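Local coordinates for protein putative cytochrome P450 120 (Synechocystis sp., PDB 2VE3) that binds heme and retinoic acid and is probably a cytochrome P450 monooxygenase, inserting oxygen into organic substrates at the heme iron, at residues L93-R105 with F384-F396. Sequence-based numbering, arbitrary orientation.
Sequences LATQMGEIHRSRR and FGGGLRECLGKEF. With HEM (protoporphyrin IX containing Fe), chain C.
The backbones of A94 and R389 come within 8.3 Å at their CA atoms, and those of R105 and L392 within 7.5 Å. The loop 384-393 lies beside the 3-10 turn 93-95 and the first turns of helix 98-109, with one heme propionate between them. R389 reaches across with a chain bent at its second torsion, about CB-CG (chi2 -81°), which lays its guanidinium flat over one face of the H101 imidazole, the planes 22° apart and the centres 3.6 Å from each other. Around the guanidinium, NH2 donates to Q96 O, though the modelled 2.4 Å is implausibly short and its exact length doubtful, while NH1 serves propionate oxygen O2D at 2.9 Å and, weakly, L93 O. H101 in turn points NE2 at the other propionate oxygen, O1D, in a nearly straight bond of 2.6 Å, so the stacked pair holds both oxygens of one carboxylate. R105 approaches end-on: NH1 and NH2 both grip the carbonyl oxygen E390 O, NH1 at 2.8 Å, close to the guanidinium plane, and NH1 also makes a weak bond to O1D. Three basic side chains thus surround the propionate and probably stabilise its negative charge; R323 and Y344 add further hydrogen bonds to the heme. By gripping E390 O, R105 probably helps to fix the residue before C391, whose SG ligates the heme iron at 2.6 Å. A94 touches the retinoic acid. The sequence FGGGLRECLG is the cysteine-ligand loop of cytochromes P450, here joined to helix 98-109, the C helix of the fold, at the propionate edge of the heme, with C391 on the proximal face.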
# COMPACT_ATOMS: atom_id res chain seq x y z
N LEU A 93 -7.99 7.82 -9.66
CA LEU A 93 -7.38 8.91 -8.88
C LEU A 93 -5.86 8.93 -9.04
O LEU A 93 -5.26 9.99 -9.26
CB LEU A 93 -7.75 8.80 -7.41
CG LEU A 93 -7.34 9.98 -6.50
CD1 LEU A 93 -8.19 11.21 -6.76
CD2 LEU A 93 -7.41 9.56 -5.03
N ALA A 94 -5.25 7.76 -8.97
CA ALA A 94 -3.82 7.63 -9.18
C ALA A 94 -3.34 8.22 -10.52
O ALA A 94 -2.19 8.57 -10.65
CB ALA A 94 -3.41 6.18 -9.05
N THR A 95 -4.23 8.35 -11.50
CA THR A 95 -3.86 8.84 -12.85
C THR A 95 -4.53 10.19 -13.19
O THR A 95 -4.40 10.72 -14.31
CB THR A 95 -4.16 7.77 -13.94
OG1 THR A 95 -5.56 7.46 -13.93
CG2 THR A 95 -3.37 6.48 -13.69
N GLN A 96 -5.24 10.74 -12.22
CA GLN A 96 -5.88 12.05 -12.36
C GLN A 96 -4.98 13.19 -11.91
O GLN A 96 -4.12 13.01 -11.03
CB GLN A 96 -7.21 12.07 -11.60
CG GLN A 96 -8.26 11.27 -12.37
CD GLN A 96 -9.50 10.96 -11.59
OE1 GLN A 96 -9.46 10.72 -10.37
NE2 GLN A 96 -10.64 10.93 -12.29
N MET A 97 -5.16 14.35 -12.55
CA MET A 97 -4.38 15.55 -12.28
C MET A 97 -5.26 16.72 -11.94
O MET A 97 -6.44 16.76 -12.31
CB MET A 97 -3.53 15.95 -13.49
CG MET A 97 -2.52 14.93 -13.98
SD MET A 97 -1.44 14.26 -12.69
CE MET A 97 -0.81 15.74 -11.88
N GLY A 98 -4.67 17.67 -11.22
CA GLY A 98 -5.25 19.00 -11.01
C GLY A 98 -6.66 19.03 -10.48
O GLY A 98 -6.95 18.42 -9.45
N GLU A 99 -7.52 19.74 -11.20
CA GLU A 99 -8.90 19.99 -10.78
C GLU A 99 -9.73 18.72 -10.63
O GLU A 99 -10.48 18.57 -9.66
CB GLU A 99 -9.58 20.98 -11.75
CG GLU A 99 -11.03 21.30 -11.42
CD GLU A 99 -11.50 22.66 -11.93
OE1 GLU A 99 -10.69 23.42 -12.52
OE2 GLU A 99 -12.69 22.97 -11.74
N ILE A 100 -9.60 17.82 -11.60
CA ILE A 100 -10.22 16.50 -11.51
C ILE A 100 -9.69 15.72 -10.30
O ILE A 100 -10.46 15.15 -9.53
CB ILE A 100 -10.03 15.69 -12.82
CG1 ILE A 100 -10.73 16.39 -13.99
CG2 ILE A 100 -10.58 14.29 -12.66
CD1 ILE A 100 -10.37 15.84 -15.36
N HIS A 101 -8.36 15.70 -10.13
CA HIS A 101 -7.75 15.05 -8.97
C HIS A 101 -8.25 15.63 -7.64
O HIS A 101 -8.65 14.88 -6.76
CB HIS A 101 -6.21 15.09 -9.05
CG HIS A 101 -5.52 14.49 -7.87
ND1 HIS A 101 -4.90 15.25 -6.90
CD2 HIS A 101 -5.37 13.20 -7.49
CE1 HIS A 101 -4.39 14.45 -5.98
NE2 HIS A 101 -4.67 13.20 -6.30
N ARG A 102 -8.23 16.96 -7.50
CA ARG A 102 -8.71 17.63 -6.27
C ARG A 102 -10.13 17.20 -5.95
O ARG A 102 -10.46 16.89 -4.81
CB ARG A 102 -8.68 19.16 -6.43
CG ARG A 102 -7.53 19.91 -5.75
CD ARG A 102 -7.20 21.23 -6.48
NE ARG A 102 -8.39 21.75 -7.16
CZ ARG A 102 -8.38 22.43 -8.31
NH1 ARG A 102 -7.24 22.72 -8.93
NH2 ARG A 102 -9.54 22.83 -8.83
N SER A 103 -10.96 17.17 -6.99
CA SER A 103 -12.36 16.80 -6.88
C SER A 103 -12.58 15.35 -6.42
O SER A 103 -13.30 15.11 -5.45
CB SER A 103 -13.08 17.07 -8.20
OG SER A 103 -14.38 16.55 -8.19
N ARG A 104 -11.96 14.38 -7.10
CA ARG A 104 -12.16 12.97 -6.76
C ARG A 104 -11.54 12.63 -5.39
O ARG A 104 -12.00 11.75 -4.68
CB ARG A 104 -11.62 12.03 -7.85
CG ARG A 104 -12.08 12.30 -9.29
CD ARG A 104 -13.52 12.82 -9.43
NE ARG A 104 -13.97 12.75 -10.82
CZ ARG A 104 -14.51 13.75 -11.51
NH1 ARG A 104 -14.71 14.95 -10.97
NH2 ARG A 104 -14.87 13.54 -12.76
N ARG A 105 -10.50 13.37 -5.03
CA ARG A 105 -9.92 13.24 -3.71
C ARG A 105 -10.95 13.53 -2.61
O ARG A 105 -11.06 12.79 -1.64
CB ARG A 105 -8.70 14.16 -3.62
CG ARG A 105 -7.96 14.02 -2.36
CD ARG A 105 -6.50 13.78 -2.59
NE ARG A 105 -5.90 13.59 -1.29
CZ ARG A 105 -5.14 12.58 -0.92
NH1 ARG A 105 -4.79 11.62 -1.78
NH2 ARG A 105 -4.70 12.56 0.32
N PHE A 384 2.75 6.31 4.18
CA PHE A 384 1.59 6.73 3.38
C PHE A 384 1.90 7.92 2.47
O PHE A 384 0.98 8.55 1.92
CB PHE A 384 0.40 7.06 4.29
CG PHE A 384 -0.02 5.91 5.17
CD1 PHE A 384 -0.74 4.82 4.64
CD2 PHE A 384 0.32 5.88 6.52
CE1 PHE A 384 -1.14 3.75 5.45
CE2 PHE A 384 -0.07 4.81 7.34
CZ PHE A 384 -0.80 3.75 6.81
N GLY A 385 3.17 8.24 2.30
CA GLY A 385 3.58 9.38 1.50
C GLY A 385 3.36 10.70 2.23
O GLY A 385 3.43 10.77 3.47
N GLY A 386 3.08 11.74 1.46
CA GLY A 386 2.79 13.05 2.03
C GLY A 386 2.36 13.99 0.92
O GLY A 386 2.24 13.57 -0.24
N GLY A 387 2.15 15.25 1.30
CA GLY A 387 1.67 16.30 0.39
C GLY A 387 0.34 16.02 -0.30
O GLY A 387 -0.59 15.49 0.30
N LEU A 388 0.27 16.36 -1.59
CA LEU A 388 -0.97 16.27 -2.37
C LEU A 388 -1.50 14.88 -2.69
O LEU A 388 -2.69 14.73 -2.99
CB LEU A 388 -0.85 17.12 -3.67
CG LEU A 388 -0.85 18.66 -3.55
CD1 LEU A 388 -0.63 19.32 -4.90
CD2 LEU A 388 -2.11 19.23 -2.88
N ARG A 389 -0.65 13.86 -2.61
CA ARG A 389 -1.00 12.51 -3.03
C ARG A 389 -0.99 11.53 -1.85
O ARG A 389 -1.13 10.32 -2.05
CB ARG A 389 -0.01 12.03 -4.10
CG ARG A 389 -0.08 12.82 -5.41
CD ARG A 389 -1.24 12.31 -6.22
NE ARG A 389 -1.44 13.06 -7.44
CZ ARG A 389 -2.14 12.64 -8.48
NH1 ARG A 389 -2.73 11.45 -8.49
NH2 ARG A 389 -2.23 13.43 -9.53
N GLU A 390 -0.84 12.06 -0.64
CA GLU A 390 -0.83 11.25 0.57
C GLU A 390 -1.98 10.24 0.55
O GLU A 390 -3.13 10.61 0.28
CB GLU A 390 -0.92 12.13 1.81
CG GLU A 390 -0.62 11.39 3.09
CD GLU A 390 -0.51 12.29 4.32
OE1 GLU A 390 -0.21 13.50 4.18
OE2 GLU A 390 -0.72 11.78 5.43
N CYS A 391 -1.67 8.99 0.86
CA CYS A 391 -2.67 7.92 0.88
C CYS A 391 -4.01 8.40 1.41
O CYS A 391 -4.10 9.03 2.48
CB CYS A 391 -2.17 6.73 1.70
SG CYS A 391 -3.43 5.48 2.05
N LEU A 392 -5.04 8.07 0.64
CA LEU A 392 -6.40 8.46 0.92
C LEU A 392 -7.07 7.41 1.81
O LEU A 392 -8.06 7.69 2.49
CB LEU A 392 -7.11 8.54 -0.43
CG LEU A 392 -8.46 9.15 -0.72
CD1 LEU A 392 -8.42 9.66 -2.14
CD2 LEU A 392 -9.51 8.12 -0.58
N GLY A 393 -6.52 6.20 1.80
CA GLY A 393 -7.13 5.08 2.50
C GLY A 393 -6.42 4.68 3.77
O GLY A 393 -6.71 3.63 4.34
N LYS A 394 -5.53 5.54 4.26
CA LYS A 394 -4.68 5.20 5.41
C LYS A 394 -5.41 4.70 6.66
O LYS A 394 -4.91 3.83 7.36
CB LYS A 394 -3.69 6.33 5.72
CG LYS A 394 -4.27 7.55 6.36
CD LYS A 394 -3.19 8.62 6.47
CE LYS A 394 -3.73 9.92 7.10
NZ LYS A 394 -2.78 11.04 6.83
N GLU A 395 -6.59 5.24 6.94
CA GLU A 395 -7.36 4.85 8.13
C GLU A 395 -8.15 3.55 7.94
O GLU A 395 -8.38 2.83 8.91
CB GLU A 395 -8.25 5.99 8.64
CG GLU A 395 -7.50 7.29 8.97
CD GLU A 395 -6.50 7.15 10.12
OE1 GLU A 395 -6.82 6.49 11.13
OE2 GLU A 395 -5.39 7.72 10.01
N PHE A 396 -8.58 3.26 6.71
CA PHE A 396 -9.02 1.92 6.37
C PHE A 396 -7.92 0.89 6.63
O PHE A 396 -8.19 -0.17 7.21
CB PHE A 396 -9.47 1.81 4.92
CG PHE A 396 -10.02 0.46 4.57
CD1 PHE A 396 -11.37 0.18 4.77
CD2 PHE A 396 -9.19 -0.55 4.11
CE1 PHE A 396 -11.89 -1.09 4.46
CE2 PHE A 396 -9.69 -1.82 3.81
CZ PHE A 396 -11.05 -2.10 3.99
CHA HEM C . -1.79 6.77 -2.18
CHB HEM C . 0.67 3.83 0.82
CHC HEM C . -3.43 1.45 1.88
CHD HEM C . -5.78 3.97 -1.49
C1A HEM C . -0.75 6.21 -1.46
C2A HEM C . 0.64 6.63 -1.44
C3A HEM C . 1.31 5.82 -0.59
C4A HEM C . 0.37 4.85 -0.07
CMA HEM C . 2.81 5.86 -0.23
CAA HEM C . 1.22 7.84 -2.21
CBA HEM C . 1.79 7.45 -3.57
CGA HEM C . 2.15 8.74 -4.29
O1A HEM C . 3.05 9.46 -3.78
O2A HEM C . 1.54 9.04 -5.36
C1B HEM C . -0.23 2.96 1.40
C2B HEM C . 0.05 2.01 2.47
C3B HEM C . -1.09 1.36 2.77
C4B HEM C . -2.12 1.87 1.89
CMB HEM C . 1.43 1.83 3.13
CAB HEM C . -1.34 0.23 3.82
CBB HEM C . -0.73 0.17 5.01
C1C HEM C . -4.45 1.94 1.11
C2C HEM C . -5.85 1.56 1.17
C3C HEM C . -6.51 2.26 0.24
C4C HEM C . -5.53 3.09 -0.46
CMC HEM C . -6.45 0.55 2.18
CAC HEM C . -8.04 2.23 -0.06
CBC HEM C . -8.66 1.21 -0.67
C1D HEM C . -4.91 4.89 -2.05
C2D HEM C . -5.21 5.69 -3.21
C3D HEM C . -3.96 6.56 -3.43
C4D HEM C . -3.05 6.21 -2.36
CMD HEM C . -6.51 5.65 -4.04
CAD HEM C . -3.73 7.60 -4.55
CBD HEM C . -3.85 8.99 -3.93
CGD HEM C . -3.67 10.06 -4.97
O1D HEM C . -3.99 11.24 -4.66
O2D HEM C . -3.21 9.77 -6.12
NA HEM C . -0.87 5.13 -0.62
NB HEM C . -1.56 2.84 1.06
NC HEM C . -4.28 2.87 0.10
ND HEM C . -3.64 5.23 -1.57
FE HEM C . -2.67 4.17 -0.02